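Local coordinates for putative amino acid binding protein (Streptococcus mutans, PDB 4C0R) that probably captures glutathione outside the cell and hands it to the cystine ABC importer TcyBC, and is seen here with oxidized glutathione disulfide bound, at residues Y80-V92 / Y227-M239. Numbering follows the deposited sequence.
Sequences YLYSNPTASNPLV and YLGGSYLPDKKDM
Pro-85 is the bump that fills a hollow of the tail lined by Pro-234, Asp-238 and Met-239, docking the C-terminal tail of this family 3 solute-binding protein, a periplasmic-binding-protein fold, onto the interrupted strand 81-96. The two proline rings cross at an angle, Pro-85 CB lying 3.6 Å from Pro-234 CG, and Tyr-191 of the adjoining strand 191-196 touches both. At the CD corner of the same ring, Asp-238 O, at the close of the 3-10 turn 236-238, lies 3.5 Å from Pro-85 CD. Asp-238 turns its carboxylate away to Tyr-191 OH and Lys-189, which tie the turn to the sheet.

Pro-234 is the matching knob: its CG and CD rest on the peptide groups of residues 85-87. Beyond it, Leu-233 folds back so that CD2 reaches Thr-86 O at 3.8 Å, and its side chain also touches Tyr-27 of helix 27-36. Here a single backbone hydrogen bond fixes the strand to the tail, from Ser-88 N to Tyr-232 O (2.8 Å, 162° at the hydrogen). Ala-87 CA leans on the same oxygen through a C-H...O contact, while its methyl faces Leu-228 CD1 at the end of helix 219-228.

At the opposite end, a water lies between Asn-84 ND2 and Met-239 O, but its distance to ND2 is too short for the bridge to be certain. The Met-239 side chain, bent at both chi2 (-63°) and chi3 (-64°), curls back over Pro-85, whose carbonyl oxygen is buried without a hydrogen-bond partner and lies 3.2 Å from Met-239 SD.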
loop_
_atom_site.group_PDB
_atom_site.type_symbol
_atom_site.label_atom_id
_atom_site.label_comp_id
_atom_site.label_asym_id
_atom_site.label_seq_id
_atom_site.Cartn_x
_atom_site.Cartn_y
_atom_site.Cartn_z
ATOM N N TYR A 80 -9.887 7.003 11.314
ATOM C CA TYR A 80 -8.858 6.102 11.856
ATOM C C TYR A 80 -7.679 6.870 12.366
ATOM O O TYR A 80 -7.371 7.928 11.838
ATOM C CB TYR A 80 -8.353 5.122 10.771
ATOM C CG TYR A 80 -9.536 4.477 10.053
ATOM C CD1 TYR A 80 -10.406 3.620 10.736
ATOM C CD2 TYR A 80 -9.823 4.764 8.733
ATOM C CE1 TYR A 80 -11.518 3.092 10.095
ATOM C CE2 TYR A 80 -10.958 4.231 8.095
ATOM C CZ TYR A 80 -11.775 3.406 8.775
ATOM O OH TYR A 80 -12.887 2.888 8.123
ATOM N N LEU A 81 -6.967 6.311 13.356
ATOM C CA LEU A 81 -5.671 6.862 13.754
ATOM C C LEU A 81 -4.569 6.361 12.784
ATOM O O LEU A 81 -4.652 5.245 12.236
ATOM C CB LEU A 81 -5.268 6.383 15.132
ATOM C CG LEU A 81 -6.303 6.604 16.236
ATOM C CD1 LEU A 81 -5.837 6.070 17.560
ATOM C CD2 LEU A 81 -6.645 8.047 16.270
ATOM N N TYR A 82 -3.587 7.228 12.547
ATOM C CA TYR A 82 -2.399 6.913 11.734
ATOM C C TYR A 82 -1.140 6.791 12.619
ATOM O O TYR A 82 -0.897 7.599 13.537
ATOM C CB TYR A 82 -2.188 7.971 10.688
ATOM C CG TYR A 82 -2.959 7.727 9.447
ATOM C CD1 TYR A 82 -4.308 7.997 9.343
ATOM C CD2 TYR A 82 -2.305 7.232 8.316
ATOM C CE1 TYR A 82 -5.017 7.749 8.189
ATOM C CE2 TYR A 82 -3.003 6.961 7.158
ATOM C CZ TYR A 82 -4.351 7.243 7.090
ATOM O OH TYR A 82 -4.999 6.989 5.912
ATOM N N SER A 83 -0.305 5.818 12.338
ATOM C CA SER A 83 1.024 5.796 12.910
ATOM C C SER A 83 1.922 6.834 12.220
ATOM O O SER A 83 1.515 7.480 11.260
ATOM C CB SER A 83 1.660 4.426 12.713
ATOM O OG SER A 83 1.970 4.200 11.362
ATOM N N ASN A 84 3.149 6.948 12.711
ATOM C CA ASN A 84 4.161 7.637 11.954
ATOM C C ASN A 84 4.426 6.804 10.702
ATOM O O ASN A 84 4.120 5.600 10.637
ATOM C CB ASN A 84 5.386 7.820 12.816
ATOM C CG ASN A 84 5.122 8.838 13.937
ATOM O OD1 ASN A 84 4.293 9.759 13.781
ATOM N ND2 ASN A 84 5.775 8.644 15.048
ATOM N N PRO A 85 4.914 7.465 9.666
ATOM C CA PRO A 85 5.055 6.753 8.404
ATOM C C PRO A 85 6.123 5.671 8.512
ATOM O O PRO A 85 7.084 5.805 9.293
ATOM C CB PRO A 85 5.495 7.858 7.413
ATOM C CG PRO A 85 6.109 8.863 8.270
ATOM C CD PRO A 85 5.382 8.861 9.592
ATOM N N THR A 86 5.940 4.618 7.727
ATOM C CA THR A 86 6.905 3.516 7.718
ATOM C C THR A 86 7.699 3.365 6.417
ATOM O O THR A 86 8.755 2.723 6.389
ATOM C CB THR A 86 6.198 2.205 8.011
ATOM O OG1 THR A 86 5.320 1.931 6.931
ATOM C CG2 THR A 86 5.470 2.250 9.345
ATOM N N ALA A 87 7.268 3.975 5.333
ATOM C CA ALA A 87 7.969 3.876 4.066
ATOM C C ALA A 87 7.468 4.972 3.160
ATOM O O ALA A 87 6.395 5.533 3.387
ATOM C CB ALA A 87 7.705 2.516 3.401
ATOM N N SER A 88 8.262 5.283 2.147
ATOM C CA SER A 88 7.945 6.214 1.093
ATOM C C SER A 88 7.887 5.469 -0.225
ATOM O O SER A 88 8.851 4.786 -0.611
ATOM C CB SER A 88 8.966 7.364 1.080
ATOM O OG SER A 88 8.527 8.368 0.166
ATOM N N ASN A 89 6.789 5.599 -0.957
ATOM C CA ASN A 89 6.497 4.726 -2.067
ATOM C C ASN A 89 5.749 5.468 -3.158
ATOM O O ASN A 89 4.506 5.513 -3.192
ATOM C CB ASN A 89 5.661 3.589 -1.544
ATOM C CG ASN A 89 5.565 2.415 -2.466
ATOM O OD1 ASN A 89 6.159 2.400 -3.536
ATOM N ND2 ASN A 89 4.838 1.391 -2.031
ATOM N N PRO A 90 6.494 6.106 -4.095
ATOM C CA PRO A 90 5.814 6.959 -5.038
ATOM C C PRO A 90 5.101 6.206 -6.137
ATOM O O PRO A 90 5.331 5.029 -6.357
ATOM C CB PRO A 90 6.960 7.807 -5.621
ATOM C CG PRO A 90 8.098 6.948 -5.593
ATOM C CD PRO A 90 7.949 6.100 -4.300
ATOM N N LEU A 91 4.188 6.899 -6.823
ATOM C CA LEU A 91 3.412 6.257 -7.843
ATOM C C LEU A 91 4.124 6.169 -9.162
ATOM O O LEU A 91 4.928 7.049 -9.542
ATOM C CB LEU A 91 2.083 6.985 -8.097
ATOM C CG LEU A 91 1.105 6.899 -6.966
ATOM C CD1 LEU A 91 -0.094 7.790 -7.322
ATOM C CD2 LEU A 91 0.679 5.477 -6.771
ATOM N N VAL A 92 3.766 5.133 -9.891
ATOM C CA VAL A 92 4.174 4.960 -11.292
ATOM C C VAL A 92 2.976 4.559 -12.181
ATOM O O VAL A 92 1.945 4.083 -11.720
ATOM C CB VAL A 92 5.271 3.912 -11.488
ATOM C CG1 VAL A 92 6.490 4.318 -10.782
ATOM C CG2 VAL A 92 4.786 2.491 -11.025
ATOM N N TYR A 227 12.882 -6.655 2.888
ATOM C CA TYR A 227 11.563 -6.915 2.342
ATOM C C TYR A 227 11.165 -6.044 1.150
ATOM O O TYR A 227 10.513 -6.552 0.213
ATOM C CB TYR A 227 10.489 -6.943 3.474
ATOM C CG TYR A 227 10.783 -8.042 4.495
ATOM C CD1 TYR A 227 10.493 -9.409 4.214
ATOM C CD2 TYR A 227 11.347 -7.761 5.683
ATOM C CE1 TYR A 227 10.799 -10.404 5.125
ATOM C CE2 TYR A 227 11.657 -8.734 6.597
ATOM C CZ TYR A 227 11.400 -10.062 6.320
ATOM O OH TYR A 227 11.753 -10.993 7.302
ATOM N N LEU A 228 11.571 -4.774 1.121
ATOM C CA LEU A 228 11.250 -3.871 0.022
ATOM C C LEU A 228 12.270 -3.856 -1.110
ATOM O O LEU A 228 11.967 -3.432 -2.196
ATOM C CB LEU A 228 11.012 -2.419 0.490
ATOM C CG LEU A 228 9.921 -2.378 1.535
ATOM C CD1 LEU A 228 9.802 -0.946 1.973
ATOM C CD2 LEU A 228 8.615 -2.919 1.002
ATOM N N GLY A 229 13.491 -4.296 -0.822
ATOM C CA GLY A 229 14.556 -4.359 -1.817
ATOM C C GLY A 229 15.389 -3.096 -1.980
ATOM O O GLY A 229 16.137 -2.931 -2.944
ATOM N N GLY A 230 15.289 -2.187 -1.023
ATOM C CA GLY A 230 16.028 -0.954 -1.025
ATOM C C GLY A 230 15.692 -0.149 0.199
ATOM O O GLY A 230 14.932 -0.634 1.042
ATOM N N SER A 231 16.312 1.019 0.336
ATOM C CA SER A 231 16.130 1.865 1.479
ATOM C C SER A 231 15.092 2.926 1.130
ATOM O O SER A 231 15.367 3.886 0.398
ATOM C CB SER A 231 17.475 2.498 1.854
ATOM O OG SER A 231 17.392 3.112 3.128
ATOM N N TYR A 232 13.865 2.721 1.637
ATOM C CA TYR A 232 12.732 3.549 1.280
ATOM C C TYR A 232 12.059 4.121 2.520
ATOM O O TYR A 232 10.841 4.216 2.575
ATOM C CB TYR A 232 11.724 2.743 0.461
ATOM C CG TYR A 232 12.328 2.038 -0.751
ATOM C CD1 TYR A 232 13.054 2.737 -1.691
ATOM C CD2 TYR A 232 12.208 0.685 -0.903
ATOM C CE1 TYR A 232 13.599 2.057 -2.816
ATOM C CE2 TYR A 232 12.730 0.022 -1.999
ATOM C CZ TYR A 232 13.422 0.714 -2.933
ATOM O OH TYR A 232 13.947 -0.027 -4.006
ATOM N N LEU A 233 12.819 4.543 3.494
ATOM C CA LEU A 233 12.226 5.092 4.707
ATOM C C LEU A 233 11.755 6.518 4.517
ATOM O O LEU A 233 12.248 7.282 3.654
ATOM C CB LEU A 233 13.197 5.052 5.874
ATOM C CG LEU A 233 13.708 3.640 6.247
ATOM C CD1 LEU A 233 14.561 3.769 7.494
ATOM C CD2 LEU A 233 12.593 2.667 6.474
ATOM N N PRO A 234 10.821 6.916 5.350
ATOM C CA PRO A 234 10.416 8.307 5.367
ATOM C C PRO A 234 11.586 9.210 5.822
ATOM O O PRO A 234 12.571 8.756 6.407
ATOM C CB PRO A 234 9.293 8.344 6.416
ATOM C CG PRO A 234 8.874 6.899 6.606
ATOM C CD PRO A 234 10.168 6.128 6.413
ATOM N N ASP A 235 11.439 10.502 5.583
ATOM C CA ASP A 235 12.430 11.451 6.069
ATOM C C ASP A 235 12.454 11.480 7.596
ATOM O O ASP A 235 11.430 11.406 8.254
ATOM C CB ASP A 235 12.090 12.861 5.545
ATOM C CG ASP A 235 12.138 12.982 4.049
ATOM O OD1 ASP A 235 12.713 12.113 3.354
ATOM O OD2 ASP A 235 11.624 14.022 3.554
ATOM N N LYS A 236 13.672 11.596 8.156
ATOM C CA LYS A 236 13.896 11.667 9.576
ATOM C C LYS A 236 12.964 12.645 10.304
ATOM O O LYS A 236 12.357 12.313 11.323
ATOM C CB LYS A 236 15.388 12.065 9.805
ATOM N N LYS A 237 12.792 13.849 9.769
ATOM C CA LYS A 237 12.002 14.825 10.491
ATOM C C LYS A 237 10.531 14.438 10.542
ATOM O O LYS A 237 9.773 14.900 11.399
ATOM C CB LYS A 237 12.163 16.198 9.875
ATOM C CG LYS A 237 11.706 16.284 8.460
ATOM C CD LYS A 237 11.701 17.725 8.013
ATOM C CE LYS A 237 11.677 17.829 6.530
ATOM N NZ LYS A 237 12.031 19.240 6.145
ATOM N N ASP A 238 10.106 13.553 9.643
ATOM C CA ASP A 238 8.715 13.145 9.643
ATOM C C ASP A 238 8.472 11.985 10.618
ATOM O O ASP A 238 7.349 11.476 10.734
ATOM C CB ASP A 238 8.311 12.781 8.187
ATOM C CG ASP A 238 8.332 14.000 7.280
ATOM O OD1 ASP A 238 7.962 15.095 7.800
ATOM O OD2 ASP A 238 8.721 13.967 6.088
ATOM N N MET A 239 9.506 11.565 11.344
ATOM C CA MET A 239 9.348 10.464 12.290
ATOM C C MET A 239 9.164 10.965 13.726
ATOM O O MET A 239 9.085 10.153 14.644
ATOM C CB MET A 239 10.556 9.511 12.215
ATOM C CG MET A 239 10.784 8.842 10.881
ATOM S SD MET A 239 9.400 7.749 10.381
ATOM C CE MET A 239 9.387 6.471 11.626
HETATM O O HOH W 1 7.831 7.264 15.092
#